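Long-range contact in phosphoribosylaminoimidazole carboxylase (Bombyx mori, PDB 4JA0), which probably carries out two steps of purine biosynthesis, joining a SAICAR synthetase and an AIR carboxylase in one polypeptide chain: residues K93-W101 with I148-N156. Residues are numbered along the deposited sequence; the frame is centred on the assembly and turned at random.
Sequences KCEMIPIEW and IISAKFNYN
The backbone carbonyl of Met96 lies over one face of the Tyr155 ring, its O 3.4 Å above the ring plane and displaced toward the rim, a polar atom set against the outer part of an aromatic face. Glu95 meets the same ring at its edge, OE1 lying in the ring plane 3.3 Å from Tyr155 CD1, with the carboxylate turned 84° from the ring. Glu95 OE1 also accepts a weak hydrogen bond from the backbone N of Asn156, 3.4 Å away and bent to 143°. With CG anti to its own carbonyl carbon (chi1 -63°), the Tyr155 ring crosses Ile97, and its phenol end meets CD and CG of Pro98 coming from the opposite direction; Ile97 CD1 comes obliquely to 3.5 Å from Tyr155 CD2. Were Tyr155 an alanine, Ile97 CD1 and the Pro98 ring would probably lose their aromatic neighbour, and a gap would be likely beneath the Met96 carbonyl. An inverse gamma turn centred on Pro98 links strands 94-96 and 100-104, both paired with strand 188-200 in an antiparallel sheet of the SAICAR synthetase region; across from it, Phe153 and Tyr155 follow helix 145-150 and lead into the short hairpin of strands 154-155 and 158-159. On the helix side of the turn, Pro98 CD lies over one face of Phe153, while Pro98 CG is 3.7 Å from Phe153 CE2. Farther along, Ile99 and Ile148 meet tip to tip, their CD1 atoms 4.0 Å apart, and Ile148 CD1 also approaches Trp101 CH2 obliquely. Thr131 of strand 123-132 touches all three of these side chains. At the other end, Asn156 lays its amide against the Glu95 chain, Asn156 ND2 3.4 Å from Glu95 CG, while that same nitrogen is hydrogen-bonded to Val199 O.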
loop_
_atom_site.group_PDB
_atom_site.type_symbol
_atom_site.label_atom_id
_atom_site.label_comp_id
_atom_site.label_asym_id
_atom_site.label_seq_id
_atom_site.Cartn_x
_atom_site.Cartn_y
_atom_site.Cartn_z
ATOM N N LYS A 93 35.557 46.674 6.536
ATOM C CA LYS A 93 35.889 47.444 5.331
ATOM C C LYS A 93 35.463 46.753 4.024
ATOM O O LYS A 93 35.771 45.573 3.799
ATOM C CB LYS A 93 37.388 47.765 5.282
ATOM C CG LYS A 93 37.741 48.808 4.221
ATOM C CD LYS A 93 39.237 48.992 4.055
ATOM C CE LYS A 93 39.869 49.559 5.312
ATOM N NZ LYS A 93 41.297 49.918 5.083
ATOM N N CYS A 94 34.761 47.505 3.169
ATOM C CA CYS A 94 34.251 46.973 1.900
ATOM C C CYS A 94 33.991 48.042 0.825
ATOM O O CYS A 94 33.715 49.198 1.154
ATOM C CB CYS A 94 32.997 46.134 2.154
ATOM S SG CYS A 94 31.626 47.016 2.874
ATOM N N GLU A 95 34.067 47.657 -0.452
ATOM C CA GLU A 95 33.847 48.626 -1.540
ATOM C C GLU A 95 32.376 48.805 -1.870
ATOM O O GLU A 95 31.685 47.860 -2.249
ATOM C CB GLU A 95 34.616 48.243 -2.816
ATOM C CG GLU A 95 36.128 48.172 -2.647
ATOM C CD GLU A 95 36.871 47.989 -3.962
ATOM O OE1 GLU A 95 36.213 47.752 -5.001
ATOM O OE2 GLU A 95 38.119 48.064 -3.951
ATOM N N MET A 96 31.915 50.039 -1.781
ATOM C CA MET A 96 30.495 50.307 -1.900
ATOM C C MET A 96 29.975 50.209 -3.334
ATOM O O MET A 96 30.654 50.607 -4.289
ATOM C CB MET A 96 30.176 51.693 -1.333
ATOM C CG MET A 96 30.619 51.881 0.088
ATOM S SD MET A 96 29.736 50.799 1.233
ATOM C CE MET A 96 28.073 51.475 1.179
ATOM N N ILE A 97 28.776 49.646 -3.465
ATOM C CA ILE A 97 28.051 49.700 -4.716
ATOM C C ILE A 97 27.344 51.047 -4.702
ATOM O O ILE A 97 26.594 51.347 -3.777
ATOM C CB ILE A 97 26.956 48.590 -4.844
ATOM C CG1 ILE A 97 27.409 47.246 -4.256
ATOM C CG2 ILE A 97 26.499 48.441 -6.289
ATOM C CD1 ILE A 97 28.685 46.747 -4.796
ATOM N N PRO A 98 27.580 51.867 -5.728
ATOM C CA PRO A 98 26.999 53.212 -5.797
ATOM C C PRO A 98 25.514 53.206 -6.170
ATOM O O PRO A 98 25.112 53.923 -7.088
ATOM C CB PRO A 98 27.810 53.875 -6.911
ATOM C CG PRO A 98 28.219 52.757 -7.795
ATOM C CD PRO A 98 28.435 51.569 -6.892
ATOM N N ILE A 99 24.722 52.395 -5.483
ATOM C CA ILE A 99 23.279 52.381 -5.666
ATOM C C ILE A 99 22.611 52.634 -4.332
ATOM O O ILE A 99 22.992 52.046 -3.317
ATOM C CB ILE A 99 22.766 51.024 -6.167
ATOM C CG1 ILE A 99 23.533 50.595 -7.417
ATOM C CG2 ILE A 99 21.253 51.069 -6.405
ATOM C CD1 ILE A 99 23.281 51.493 -8.617
ATOM N N GLU A 100 21.626 53.520 -4.321
ATOM C CA GLU A 100 20.725 53.601 -3.185
ATOM C C GLU A 100 19.537 52.655 -3.405
ATOM O O GLU A 100 18.801 52.780 -4.383
ATOM C CB GLU A 100 20.258 55.037 -2.967
ATOM C CG GLU A 100 21.354 55.955 -2.461
ATOM C CD GLU A 100 20.906 57.396 -2.360
ATOM O OE1 GLU A 100 19.727 57.665 -2.680
ATOM O OE2 GLU A 100 21.734 58.249 -1.955
ATOM N N TRP A 101 19.371 51.700 -2.494
ATOM C CA TRP A 101 18.275 50.740 -2.566
ATOM C C TRP A 101 17.091 51.202 -1.712
ATOM O O TRP A 101 17.188 51.269 -0.488
ATOM C CB TRP A 101 18.753 49.343 -2.155
ATOM C CG TRP A 101 19.902 48.876 -2.976
ATOM C CD1 TRP A 101 21.211 49.248 -2.839
ATOM C CD2 TRP A 101 19.852 47.979 -4.097
ATOM N NE1 TRP A 101 21.979 48.620 -3.799
ATOM C CE2 TRP A 101 21.167 47.836 -4.580
ATOM C CE3 TRP A 101 18.826 47.278 -4.722
ATOM C CZ2 TRP A 101 21.480 47.019 -5.677
ATOM C CZ3 TRP A 101 19.138 46.470 -5.810
ATOM C CH2 TRP A 101 20.450 46.345 -6.272
ATOM N N ILE A 148 21.669 48.564 -14.039
ATOM C CA ILE A 148 22.703 48.150 -13.115
ATOM C C ILE A 148 23.549 47.019 -13.700
ATOM O O ILE A 148 24.778 47.058 -13.632
ATOM C CB ILE A 148 22.100 47.723 -11.782
ATOM C CG1 ILE A 148 21.290 48.895 -11.207
ATOM C CG2 ILE A 148 23.194 47.271 -10.839
ATOM C CD1 ILE A 148 20.666 48.655 -9.834
ATOM N N ILE A 149 22.907 46.054 -14.341
ATOM C CA ILE A 149 23.643 44.937 -14.921
ATOM C C ILE A 149 24.508 45.373 -16.112
ATOM O O ILE A 149 25.667 44.977 -16.228
ATOM C CB ILE A 149 22.690 43.758 -15.319
ATOM C CG1 ILE A 149 22.427 42.858 -14.119
ATOM C CG2 ILE A 149 23.274 42.908 -16.436
ATOM C CD1 ILE A 149 21.304 43.320 -13.265
ATOM N N SER A 150 23.953 46.190 -16.994
ATOM C CA SER A 150 24.713 46.594 -18.160
ATOM C C SER A 150 25.865 47.524 -17.761
ATOM O O SER A 150 26.850 47.642 -18.483
ATOM C CB SER A 150 23.791 47.235 -19.205
ATOM O OG SER A 150 22.849 46.295 -19.726
ATOM N N ALA A 151 25.780 48.110 -16.568
ATOM C CA ALA A 151 26.814 49.015 -16.075
ATOM C C ALA A 151 28.100 48.268 -15.743
ATOM O O ALA A 151 29.178 48.867 -15.685
ATOM C CB ALA A 151 26.318 49.734 -14.849
ATOM N N LYS A 152 27.965 46.959 -15.534
ATOM C CA LYS A 152 29.084 46.083 -15.224
ATOM C C LYS A 152 30.001 46.585 -14.102
ATOM O O LYS A 152 31.215 46.697 -14.298
ATOM C CB LYS A 152 29.881 45.779 -16.496
ATOM C CG LYS A 152 29.212 44.737 -17.384
ATOM C CD LYS A 152 29.868 44.650 -18.749
ATOM C CE LYS A 152 29.116 43.684 -19.661
ATOM N NZ LYS A 152 29.699 43.649 -21.037
ATOM N N PHE A 153 29.411 46.904 -12.945
ATOM C CA PHE A 153 30.163 47.279 -11.750
ATOM C C PHE A 153 31.018 46.092 -11.292
ATOM O O PHE A 153 30.624 44.932 -11.443
ATOM C CB PHE A 153 29.218 47.673 -10.624
ATOM C CG PHE A 153 28.459 48.940 -10.869
ATOM C CD1 PHE A 153 27.068 48.932 -10.936
ATOM C CD2 PHE A 153 29.121 50.146 -11.034
ATOM C CE1 PHE A 153 26.349 50.121 -11.160
ATOM C CE2 PHE A 153 28.409 51.327 -11.255
ATOM C CZ PHE A 153 27.026 51.309 -11.317
ATOM N N ASN A 154 32.189 46.377 -10.734
ATOM C CA ASN A 154 33.088 45.309 -10.302
ATOM C C ASN A 154 33.813 45.762 -9.037
ATOM O O ASN A 154 34.569 46.734 -9.055
ATOM C CB ASN A 154 34.076 44.948 -11.433
ATOM C CG ASN A 154 34.845 43.637 -11.175
ATOM O OD1 ASN A 154 34.957 43.186 -10.035
ATOM N ND2 ASN A 154 35.387 43.037 -12.238
ATOM N N TYR A 155 33.565 45.058 -7.939
ATOM C CA TYR A 155 34.121 45.426 -6.648
ATOM C C TYR A 155 34.693 44.225 -5.946
ATOM O O TYR A 155 34.061 43.170 -5.922
ATOM C CB TYR A 155 33.046 46.072 -5.776
ATOM C CG TYR A 155 32.523 47.347 -6.369
ATOM C CD1 TYR A 155 33.284 48.513 -6.308
ATOM C CD2 TYR A 155 31.287 47.389 -7.016
ATOM C CE1 TYR A 155 32.833 49.672 -6.849
ATOM C CE2 TYR A 155 30.820 48.553 -7.569
ATOM C CZ TYR A 155 31.601 49.694 -7.483
ATOM O OH TYR A 155 31.163 50.878 -8.030
ATOM N N ASN A 156 35.910 44.377 -5.427
ATOM C CA ASN A 156 36.593 43.315 -4.694
ATOM C C ASN A 156 36.480 41.955 -5.377
ATOM O O ASN A 156 36.333 40.926 -4.713
ATOM C CB ASN A 156 36.123 43.249 -3.233
ATOM C CG ASN A 156 36.927 44.186 -2.307
ATOM O OD1 ASN A 156 38.167 44.205 -2.333
ATOM N ND2 ASN A 156 36.218 44.960 -1.484
#